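Local coordinates for amidohydrolase (Brucella melitensis biovar Abortus, PDB 4F0L), which probably acts as a metal-dependent deaminase of the amidohydrolase family and binds an iron(III) ion, at residues B[67-72]-B[92-97]; B[97-102]-B[181-186]; B[300-305]-B[330-335]; B[110-115]-B[444-449]. All blocks are in the same frame, centred on the assembly; numbering follows the deposited sequence.

Overall arrangement
Contacts 1 and 2 follow one another on helix 88-100 and share F97, yet they differ in character: contact 1 is buried, apolar and next to the iron site, whereas contact 2 lies partly at the surface and is held by arginine hydrogen bonds to backbone carbonyls. Contact 3, also buried, rests on a hydroxyl pair beside the metal ligand D329, and its 330-335 segment touches contact 1 through N331 and S330. Contact 4, also largely buried, joins two helices away from the metal by a salt bridge and alanine packing; L113 on its first helix touches residues of contacts 1 and 3. Contacts 1, 3 and 4 meet the second subunit, contact 2 does not.

Contact 1 (B[67-72]-B[92-97]); sequences HAFQYG and EIMYKF. With FE (Fe (III) ion), chain E.
At the mouth of the TIM-type barrel, the turn that follows strand 56-66 and carries an iron ligand packs against helix 88-100, with F69 and G72 on one side and M94 and F97 on the other. The sulfur of M94 lies in the plane of the F69 ring, outside its rim, and is 4.0 Å from F69 CE1; measured to the ring centroid it sits 88° off the normal, an edge-on Met-aromatic contact. M94 reaches this place by bending at both chi2 and chi3. The CB of F97 adds a second, looser contact at the edge of the same ring. Q70 CG lies over one face of the F69 ring, toward its rim, and its amide end continues toward the helix, where Q70 NE2 comes within 3.9 Å of M94 CG.

The turn begins with H67, the second histidine of the HxH sequence that ends the first barrel strand in amidohydrolases. H67 NE2 binds the iron at 2.2 Å, and H65, H241, D329 and two waters complete the coordination, while F128 O accepts a hydrogen bond from H67 ND1. Further along the turn, F97 lays the outer end of its ring against the G72 peptide, with F97 CZ 3.3 Å from G72 O. Leucines of helix 442-457 also pack on the F97 ring, whereas Y71 turns from helix 88-100 to hydrogen-bond D116.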
# COMPACT_ATOMS: atom_id res chain seq x y z
N HIS B 67 -6.75 11.98 -13.80
CA HIS B 67 -6.19 12.48 -15.05
C HIS B 67 -5.73 11.31 -15.83
O HIS B 67 -4.61 10.81 -15.62
CB HIS B 67 -5.03 13.43 -14.80
CG HIS B 67 -5.29 14.39 -13.68
ND1 HIS B 67 -6.30 15.26 -13.71
CD2 HIS B 67 -4.64 14.57 -12.48
CE1 HIS B 67 -6.28 15.98 -12.56
NE2 HIS B 67 -5.26 15.55 -11.82
N ALA B 68 -6.55 10.89 -16.80
CA ALA B 68 -6.37 9.59 -17.43
C ALA B 68 -4.99 9.44 -18.08
O ALA B 68 -4.38 8.40 -17.95
CB ALA B 68 -7.46 9.31 -18.46
N PHE B 69 -4.49 10.49 -18.72
CA PHE B 69 -3.21 10.38 -19.45
C PHE B 69 -2.03 10.05 -18.55
O PHE B 69 -1.08 9.45 -19.01
CB PHE B 69 -2.93 11.64 -20.30
CG PHE B 69 -2.52 12.85 -19.50
CD1 PHE B 69 -1.19 13.08 -19.21
CD2 PHE B 69 -3.47 13.76 -19.05
CE1 PHE B 69 -0.82 14.21 -18.48
CE2 PHE B 69 -3.11 14.88 -18.32
CZ PHE B 69 -1.78 15.10 -18.03
N GLN B 70 -2.11 10.44 -17.28
CA GLN B 70 -1.03 10.22 -16.35
C GLN B 70 -0.84 8.74 -16.04
O GLN B 70 0.24 8.33 -15.58
CB GLN B 70 -1.21 11.06 -15.06
CG GLN B 70 -1.09 12.56 -15.36
CD GLN B 70 -1.29 13.45 -14.15
OE1 GLN B 70 -1.31 12.98 -13.03
NE2 GLN B 70 -1.37 14.75 -14.37
N TYR B 71 -1.88 7.93 -16.27
CA TYR B 71 -1.74 6.47 -16.13
C TYR B 71 -0.59 5.96 -16.99
O TYR B 71 0.06 4.98 -16.65
CB TYR B 71 -3.02 5.79 -16.57
CG TYR B 71 -3.10 4.27 -16.47
CD1 TYR B 71 -3.21 3.61 -15.24
CD2 TYR B 71 -3.17 3.49 -17.64
CE1 TYR B 71 -3.31 2.23 -15.16
CE2 TYR B 71 -3.30 2.12 -17.58
CZ TYR B 71 -3.36 1.48 -16.33
OH TYR B 71 -3.50 0.11 -16.30
N GLY B 72 -0.38 6.59 -18.14
CA GLY B 72 0.73 6.21 -19.01
C GLY B 72 2.11 6.40 -18.37
O GLY B 72 3.05 5.70 -18.72
N GLU B 92 8.77 16.88 -15.58
CA GLU B 92 9.39 16.59 -16.89
C GLU B 92 8.68 15.42 -17.58
O GLU B 92 8.34 15.51 -18.76
CB GLU B 92 10.90 16.29 -16.79
CG GLU B 92 11.49 15.75 -18.10
CD GLU B 92 13.02 15.86 -18.19
OE1 GLU B 92 13.71 15.53 -17.21
OE2 GLU B 92 13.52 16.25 -19.28
N ILE B 93 8.46 14.33 -16.84
CA ILE B 93 7.79 13.16 -17.39
C ILE B 93 6.33 13.54 -17.70
O ILE B 93 5.84 13.23 -18.77
CB ILE B 93 7.88 11.93 -16.48
CG1 ILE B 93 9.35 11.54 -16.20
CG2 ILE B 93 7.14 10.76 -17.10
CD1 ILE B 93 10.23 11.33 -17.42
N MET B 94 5.68 14.26 -16.80
CA MET B 94 4.28 14.60 -17.00
C MET B 94 4.10 15.44 -18.28
O MET B 94 3.21 15.15 -19.09
CB MET B 94 3.68 15.31 -15.79
CG MET B 94 2.16 15.41 -15.87
SD MET B 94 1.56 16.90 -16.74
CE MET B 94 1.62 18.02 -15.34
N TYR B 95 4.95 16.45 -18.47
CA TYR B 95 4.89 17.29 -19.68
C TYR B 95 5.34 16.53 -20.96
O TYR B 95 4.81 16.79 -22.02
CB TYR B 95 5.62 18.63 -19.49
CG TYR B 95 4.78 19.63 -18.72
CD1 TYR B 95 3.79 20.36 -19.37
CD2 TYR B 95 4.94 19.80 -17.34
CE1 TYR B 95 2.99 21.25 -18.66
CE2 TYR B 95 4.15 20.69 -16.63
CZ TYR B 95 3.17 21.41 -17.29
OH TYR B 95 2.37 22.29 -16.58
N LYS B 96 6.28 15.58 -20.86
CA LYS B 96 6.59 14.74 -22.03
C LYS B 96 5.34 14.02 -22.55
O LYS B 96 5.05 14.09 -23.74
CB LYS B 96 7.68 13.71 -21.72
CG LYS B 96 7.91 12.72 -22.86
CD LYS B 96 9.22 11.97 -22.72
CE LYS B 96 9.21 10.69 -23.56
NZ LYS B 96 10.57 10.10 -23.73
N PHE B 97 4.57 13.39 -21.65
CA PHE B 97 3.29 12.76 -22.03
C PHE B 97 2.25 13.80 -22.48
O PHE B 97 1.63 13.64 -23.53
CB PHE B 97 2.70 11.91 -20.89
CG PHE B 97 3.30 10.53 -20.79
CD1 PHE B 97 4.61 10.37 -20.34
CD2 PHE B 97 2.58 9.41 -21.19
CE1 PHE B 97 5.18 9.10 -20.27
CE2 PHE B 97 3.14 8.15 -21.12
CZ PHE B 97 4.44 7.99 -20.66
FE FE E . -5.24 16.12 -9.71
O HOH W 1 -4.00 16.33 -7.93
O HOH W 2 -3.13 16.62 -10.38

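Contact 2 (B[97-102]-B[181-186]); sequences FALTMT and GQRRFI
Hydrogen bonding across this contact comes from one side chain, R184, whose guanidinium reaches the backbone carbonyls at the end of helix 88-100. Both terminal nitrogens meet a single acceptor, M101 O: R184 NH2 approaches it at 3.0 Å, almost in line with the carbonyl bond, while R184 NH1 comes onto a lone pair in the carbonyl plane at 2.9 Å. M101 O lies within 1° of the guanidinium plane. NH1 also donates to A98 O at 2.8 Å, a more bent bond for which the oxygen stands 27° out of that plane. A turn at chi3 (71°) in the otherwise extended R184 chain points the edge of the guanidinium, with its N-H groups, at these carbonyls. R184 NE hydrogen-bonds to H133 O, so partners on several sides limit the rotation of the guanidinium.

Among the van der Waals contacts, L99 CD2 sits over the centre of one face of the R183 guanidinium, 3.9 Å from R183 CZ, and also touches G181 O at 3.4 Å. The two side chains cross at about a right angle, and R183 holds its polar end by bonds to E180 O and C135 O. Separately, A98 CB meets the F185 ring at its edge, 4.0 Å from F185 CZ, as the apolar pair of the contact; Y130 packs edge-to-face with that ring.

By donating to main-chain oxygens at the last turn of helix 88-100 and just beyond it, R184 ties this helix to the loop between strand 176-177 and helix 189-203, in the metal-dependent TIM-barrel fold of amidohydrolases.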
# COMPACT_ATOMS: atom_id res chain seq x y z
N PHE B 97 4.57 13.39 -21.65
CA PHE B 97 3.29 12.76 -22.03
C PHE B 97 2.25 13.80 -22.48
O PHE B 97 1.63 13.64 -23.53
CB PHE B 97 2.70 11.91 -20.89
CG PHE B 97 3.30 10.53 -20.79
CD1 PHE B 97 4.61 10.37 -20.34
CD2 PHE B 97 2.58 9.41 -21.19
CE1 PHE B 97 5.18 9.10 -20.27
CE2 PHE B 97 3.14 8.15 -21.12
CZ PHE B 97 4.44 7.99 -20.66
N ALA B 98 2.03 14.83 -21.65
CA ALA B 98 0.98 15.82 -21.89
C ALA B 98 1.16 16.51 -23.26
O ALA B 98 0.20 16.71 -23.97
CB ALA B 98 0.90 16.85 -20.76
N LEU B 99 2.41 16.79 -23.64
CA LEU B 99 2.66 17.60 -24.83
C LEU B 99 2.72 16.79 -26.12
O LEU B 99 2.66 17.38 -27.18
CB LEU B 99 3.94 18.45 -24.67
CG LEU B 99 3.88 19.56 -23.61
CD1 LEU B 99 5.24 20.20 -23.41
CD2 LEU B 99 2.84 20.61 -23.96
N THR B 100 2.80 15.45 -26.04
CA THR B 100 2.91 14.62 -27.26
C THR B 100 1.75 13.66 -27.49
O THR B 100 1.60 13.12 -28.59
CB THR B 100 4.20 13.78 -27.25
OG1 THR B 100 4.22 12.95 -26.07
CG2 THR B 100 5.42 14.67 -27.31
N MET B 101 0.90 13.45 -26.49
CA MET B 101 -0.15 12.45 -26.63
C MET B 101 -1.17 12.84 -27.72
O MET B 101 -1.67 13.95 -27.74
CB MET B 101 -0.84 12.19 -25.31
CG MET B 101 -1.61 10.87 -25.31
SD MET B 101 -2.23 10.35 -23.71
CE MET B 101 -0.66 9.93 -22.98
N THR B 102 -1.46 11.90 -28.62
CA THR B 102 -2.47 12.07 -29.64
C THR B 102 -3.85 11.61 -29.13
O THR B 102 -3.94 10.92 -28.10
CB THR B 102 -2.14 11.21 -30.84
OG1 THR B 102 -2.29 9.84 -30.45
CG2 THR B 102 -0.69 11.47 -31.35
N GLY B 181 4.39 25.82 -22.07
CA GLY B 181 4.22 24.43 -21.62
C GLY B 181 2.77 24.04 -21.36
O GLY B 181 2.40 22.86 -21.46
N GLN B 182 1.95 25.03 -21.01
CA GLN B 182 0.51 24.81 -20.72
C GLN B 182 -0.42 24.94 -21.92
O GLN B 182 -1.65 24.86 -21.78
CB GLN B 182 0.05 25.78 -19.63
CG GLN B 182 0.36 25.23 -18.27
CD GLN B 182 1.60 25.82 -17.69
OE1 GLN B 182 1.54 26.93 -17.12
NE2 GLN B 182 2.73 25.10 -17.81
N ARG B 183 0.16 25.13 -23.09
CA ARG B 183 -0.61 25.46 -24.28
C ARG B 183 -1.75 24.51 -24.65
O ARG B 183 -2.73 24.94 -25.24
CB ARG B 183 0.32 25.57 -25.49
CG ARG B 183 0.98 24.27 -25.89
CD ARG B 183 1.99 24.53 -27.00
NE ARG B 183 2.85 23.39 -27.30
CZ ARG B 183 3.98 23.10 -26.67
NH1 ARG B 183 4.44 23.85 -25.66
NH2 ARG B 183 4.68 22.06 -27.07
N ARG B 184 -1.65 23.22 -24.33
CA ARG B 184 -2.76 22.31 -24.68
C ARG B 184 -3.93 22.37 -23.69
O ARG B 184 -4.95 21.73 -23.92
CB ARG B 184 -2.29 20.86 -24.78
CG ARG B 184 -1.07 20.67 -25.65
CD ARG B 184 -0.79 19.20 -25.85
NE ARG B 184 -1.77 18.54 -26.72
CZ ARG B 184 -1.78 17.24 -27.00
NH1 ARG B 184 -0.87 16.42 -26.50
NH2 ARG B 184 -2.67 16.74 -27.84
N PHE B 185 -3.76 23.11 -22.58
CA PHE B 185 -4.73 23.13 -21.47
C PHE B 185 -5.60 24.37 -21.51
O PHE B 185 -6.63 24.42 -20.85
CB PHE B 185 -4.02 23.13 -20.11
CG PHE B 185 -2.93 22.10 -19.94
CD1 PHE B 185 -2.93 20.92 -20.64
CD2 PHE B 185 -1.88 22.34 -19.04
CE1 PHE B 185 -1.93 19.99 -20.48
CE2 PHE B 185 -0.86 21.42 -18.88
CZ PHE B 185 -0.89 20.25 -19.61
N ILE B 186 -5.16 25.36 -22.28
CA ILE B 186 -5.64 26.74 -22.16
C ILE B 186 -6.98 26.94 -22.86
O ILE B 186 -7.19 26.43 -23.95
CB ILE B 186 -4.59 27.70 -22.82
CG1 ILE B 186 -3.28 27.68 -22.06
CG2 ILE B 186 -5.10 29.14 -22.97
CD1 ILE B 186 -2.22 28.55 -22.71

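Contact 3 (B[300-305]-B[330-335]); sequences CPVTEA and SNVLIG
T303 and S330 meet through their hydroxyls beside the iron site, with T303 OG1 2.9 Å from S330 OG in a hydrogen bond that either group could donate. The T303 rotamer divides its two branches: with chi1 at -64°, OG1 stands next to the backbone N and reaches S330, while CG2 lies anti to that nitrogen and packs alongside S330 CB at 3.7 Å. In S330 the hydroxyl takes the place between its own N and carbonyl carbon (chi1 69°), which turns it to T303 and lets V332 N make a weak bond back to it. T303 OG1 also makes a weak hydrogen bond to S328 O.

A second patch is purely aliphatic. V302 swings CG1 opposite its backbone N (chi1 167°), and this methyl meets V332 CG1 at 3.9 Å as the side chains cross at a slant. The same V302 CG1 rests 4.2 Å from L333 CB.

T303 also touches the metal ligand D329, which places it in the second shell of the iron site; through it S330 is probably linked to that shell. Helix 301-306 follows directly on strand 296-299, while segment 330-335 follows the neighbouring parallel strand 323-326 and leads into helix 336-351. E339 of that helix accepts a hydrogen bond from V302 N, and L333 packs on F417 of the second subunit.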
# COMPACT_ATOMS: atom_id res chain seq x y z
N CYS B 300 -7.00 12.20 -2.39
CA CYS B 300 -6.19 11.38 -3.28
C CYS B 300 -4.98 10.86 -2.52
O CYS B 300 -3.87 11.30 -2.78
CB CYS B 300 -5.78 12.21 -4.51
SG CYS B 300 -7.20 12.95 -5.41
N PRO B 301 -5.20 9.91 -1.58
CA PRO B 301 -4.15 9.63 -0.61
C PRO B 301 -2.85 9.05 -1.20
O PRO B 301 -1.75 9.45 -0.78
CB PRO B 301 -4.81 8.65 0.37
CG PRO B 301 -6.28 8.85 0.23
CD PRO B 301 -6.52 9.34 -1.18
N VAL B 302 -2.97 8.10 -2.13
CA VAL B 302 -1.79 7.53 -2.77
C VAL B 302 -1.01 8.55 -3.56
O VAL B 302 0.20 8.63 -3.41
CB VAL B 302 -2.13 6.31 -3.62
CG1 VAL B 302 -0.97 5.88 -4.54
CG2 VAL B 302 -2.54 5.22 -2.62
N THR B 303 -1.69 9.35 -4.37
CA THR B 303 -1.00 10.40 -5.13
C THR B 303 -0.39 11.44 -4.21
O THR B 303 0.74 11.87 -4.41
CB THR B 303 -1.92 11.07 -6.18
OG1 THR B 303 -2.30 10.09 -7.15
CG2 THR B 303 -1.18 12.23 -6.93
N GLU B 304 -1.10 11.82 -3.15
CA GLU B 304 -0.60 12.82 -2.21
C GLU B 304 0.69 12.31 -1.53
O GLU B 304 1.63 13.07 -1.28
CB GLU B 304 -1.69 13.17 -1.17
CG GLU B 304 -2.77 14.12 -1.72
CD GLU B 304 -4.13 13.98 -1.06
OE1 GLU B 304 -4.21 13.52 0.09
OE2 GLU B 304 -5.15 14.34 -1.70
N ALA B 305 0.71 11.02 -1.19
CA ALA B 305 1.94 10.40 -0.64
C ALA B 305 3.06 10.39 -1.69
O ALA B 305 4.20 10.72 -1.38
CB ALA B 305 1.67 8.97 -0.19
N SER B 330 -3.17 10.85 -10.05
CA SER B 330 -2.05 10.64 -10.97
C SER B 330 -2.14 9.27 -11.59
O SER B 330 -1.45 8.96 -12.59
CB SER B 330 -0.67 10.77 -10.27
OG SER B 330 -0.44 9.70 -9.37
N ASN B 331 -2.98 8.43 -10.99
CA ASN B 331 -3.19 7.07 -11.51
C ASN B 331 -1.92 6.22 -11.49
O ASN B 331 -1.75 5.25 -12.27
CB ASN B 331 -3.84 7.12 -12.89
CG ASN B 331 -5.29 7.68 -12.82
OD1 ASN B 331 -6.05 7.26 -11.99
ND2 ASN B 331 -5.65 8.62 -13.69
N VAL B 332 -1.02 6.55 -10.54
CA VAL B 332 0.24 5.77 -10.37
C VAL B 332 -0.05 4.34 -9.88
O VAL B 332 0.65 3.36 -10.28
CB VAL B 332 1.25 6.48 -9.44
CG1 VAL B 332 0.69 6.70 -7.99
CG2 VAL B 332 2.56 5.71 -9.38
N LEU B 333 -1.07 4.20 -9.05
CA LEU B 333 -1.41 2.87 -8.46
C LEU B 333 -2.90 2.86 -8.14
O LEU B 333 -3.38 3.76 -7.45
CB LEU B 333 -0.58 2.58 -7.17
CG LEU B 333 -0.79 1.17 -6.49
CD1 LEU B 333 -0.68 0.07 -7.49
CD2 LEU B 333 0.23 0.83 -5.43
N ILE B 334 -3.61 1.87 -8.67
CA ILE B 334 -5.08 1.84 -8.67
C ILE B 334 -5.59 0.81 -7.63
O ILE B 334 -5.32 -0.35 -7.77
CB ILE B 334 -5.65 1.44 -10.07
CG1 ILE B 334 -5.07 2.29 -11.21
CG2 ILE B 334 -7.18 1.51 -10.04
CD1 ILE B 334 -5.17 3.81 -11.00
N GLY B 335 -6.30 1.26 -6.60
CA GLY B 335 -6.86 0.35 -5.61
C GLY B 335 -7.68 1.02 -4.52
O GLY B 335 -7.29 2.07 -4.00

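Contact 4 (B[110-115]-B[444-449])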
# COMPACT_ATOMS: atom_id res chain seq x y z
N ALA B 110 -6.79 5.88 -21.62
CA ALA B 110 -7.98 6.00 -20.78
C ALA B 110 -8.75 4.68 -20.68
O ALA B 110 -9.22 4.31 -19.63
CB ALA B 110 -8.89 7.09 -21.32
N LEU B 111 -8.87 3.96 -21.79
CA LEU B 111 -9.54 2.67 -21.73
C LEU B 111 -8.85 1.72 -20.77
O LEU B 111 -9.52 1.13 -19.89
CB LEU B 111 -9.71 2.03 -23.12
CG LEU B 111 -10.32 0.61 -23.13
CD1 LEU B 111 -11.71 0.62 -22.52
CD2 LEU B 111 -10.33 0.01 -24.53
N ARG B 112 -7.53 1.58 -20.88
CA ARG B 112 -6.83 0.62 -20.04
C ARG B 112 -6.87 1.03 -18.57
O ARG B 112 -6.95 0.18 -17.69
CB ARG B 112 -5.39 0.43 -20.51
CG ARG B 112 -4.62 -0.66 -19.80
CD ARG B 112 -5.27 -2.03 -20.05
NE ARG B 112 -4.69 -3.12 -19.26
CZ ARG B 112 -4.99 -3.39 -17.97
NH1 ARG B 112 -5.87 -2.67 -17.30
NH2 ARG B 112 -4.40 -4.39 -17.36
N LEU B 113 -6.83 2.33 -18.32
CA LEU B 113 -7.05 2.86 -16.97
C LEU B 113 -8.42 2.53 -16.40
O LEU B 113 -8.54 2.09 -15.23
CB LEU B 113 -6.89 4.36 -16.99
CG LEU B 113 -7.32 5.04 -15.69
CD1 LEU B 113 -6.51 4.54 -14.50
CD2 LEU B 113 -7.29 6.59 -15.81
N TYR B 114 -9.45 2.74 -17.21
CA TYR B 114 -10.80 2.50 -16.72
C TYR B 114 -11.03 1.00 -16.50
O TYR B 114 -11.74 0.62 -15.57
CB TYR B 114 -11.87 3.15 -17.63
CG TYR B 114 -11.76 4.68 -17.75
CD1 TYR B 114 -11.17 5.45 -16.74
CD2 TYR B 114 -12.25 5.35 -18.85
CE1 TYR B 114 -11.05 6.83 -16.85
CE2 TYR B 114 -12.16 6.71 -18.96
CZ TYR B 114 -11.56 7.45 -17.97
OH TYR B 114 -11.44 8.82 -18.07
N VAL B 115 -10.40 0.15 -17.31
CA VAL B 115 -10.43 -1.28 -17.04
C VAL B 115 -9.78 -1.61 -15.68
O VAL B 115 -10.31 -2.37 -14.87
CB VAL B 115 -9.78 -2.08 -18.18
CG1 VAL B 115 -9.35 -3.48 -17.69
CG2 VAL B 115 -10.71 -2.14 -19.40
N GLU B 444 -7.41 -7.08 -24.73
CA GLU B 444 -7.50 -6.22 -25.90
C GLU B 444 -7.09 -4.78 -25.51
O GLU B 444 -6.28 -4.12 -26.20
CB GLU B 444 -8.94 -6.21 -26.45
CG GLU B 444 -9.54 -7.56 -26.90
CD GLU B 444 -10.19 -8.42 -25.80
OE1 GLU B 444 -9.99 -8.17 -24.59
OE2 GLU B 444 -10.90 -9.40 -26.16
N ALA B 445 -7.62 -4.30 -24.39
CA ALA B 445 -7.26 -2.96 -23.92
C ALA B 445 -5.77 -2.85 -23.66
O ALA B 445 -5.14 -1.84 -24.01
CB ALA B 445 -8.04 -2.59 -22.68
N GLU B 446 -5.19 -3.89 -23.07
CA GLU B 446 -3.75 -3.93 -22.80
C GLU B 446 -2.88 -3.87 -24.05
O GLU B 446 -1.86 -3.15 -24.08
CB GLU B 446 -3.41 -5.18 -21.99
CG GLU B 446 -1.94 -5.32 -21.63
CD GLU B 446 -1.43 -4.23 -20.71
OE1 GLU B 446 -2.19 -3.35 -20.24
OE2 GLU B 446 -0.22 -4.25 -20.46
N ARG B 447 -3.25 -4.64 -25.07
CA ARG B 447 -2.47 -4.60 -26.33
C ARG B 447 -2.45 -3.19 -26.89
O ARG B 447 -1.41 -2.69 -27.32
CB ARG B 447 -3.00 -5.58 -27.37
CG ARG B 447 -2.57 -7.01 -27.14
CD ARG B 447 -3.00 -7.93 -28.31
NE ARG B 447 -4.45 -8.21 -28.29
CZ ARG B 447 -5.04 -9.19 -27.59
NH1 ARG B 447 -6.37 -9.34 -27.64
NH2 ARG B 447 -4.33 -10.05 -26.87
N ALA B 448 -3.61 -2.53 -26.91
CA ALA B 448 -3.67 -1.17 -27.43
C ALA B 448 -2.87 -0.19 -26.53
O ALA B 448 -2.17 0.70 -27.03
CB ALA B 448 -5.12 -0.73 -27.58
N PHE B 449 -2.94 -0.39 -25.22
CA PHE B 449 -2.17 0.42 -24.28
C PHE B 449 -0.66 0.29 -24.50
O PHE B 449 0.03 1.30 -24.53
CB PHE B 449 -2.55 0.05 -22.85
CG PHE B 449 -1.75 0.75 -21.80
CD1 PHE B 449 -1.81 2.13 -21.63
CD2 PHE B 449 -0.92 0.03 -20.95
CE1 PHE B 449 -1.06 2.78 -20.67
CE2 PHE B 449 -0.17 0.68 -19.97
CZ PHE B 449 -0.25 2.06 -19.84
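R112 and E446 form the salt bridge of this helix pair, with R112 NE 2.7 Å from E446 OE1. The oxygen lies at the edge of the guanidinium, near its plane, but the N-H points only roughly at it, at 130°, making the hydrogen-bond component weak; the guanidinium and carboxylate planes stand 76° apart. Both side chains leave their helices with CG opposite the backbone N and then bend at chi2, which brings their polar ends together. R402 of the second subunit also forms a salt bridge with E446 OE1, while E446 OE2 bonds to Q450.

The aliphatic part of R112 packs on F449, with R112 CB 3.7 Å from F449 CB. Around A445, the methyl lies 3.9 Å from both R112 CD and L111 CD2, with V115 CG2 slightly farther. The segment axes approach to 8.8 Å and run broadly antiparallel.

With one carboxylate oxygen meeting arginines of two subunits, E446 probably offsets their like charges and links the C-terminal helix 442-457 to both helix 103-119 and the dimer interface.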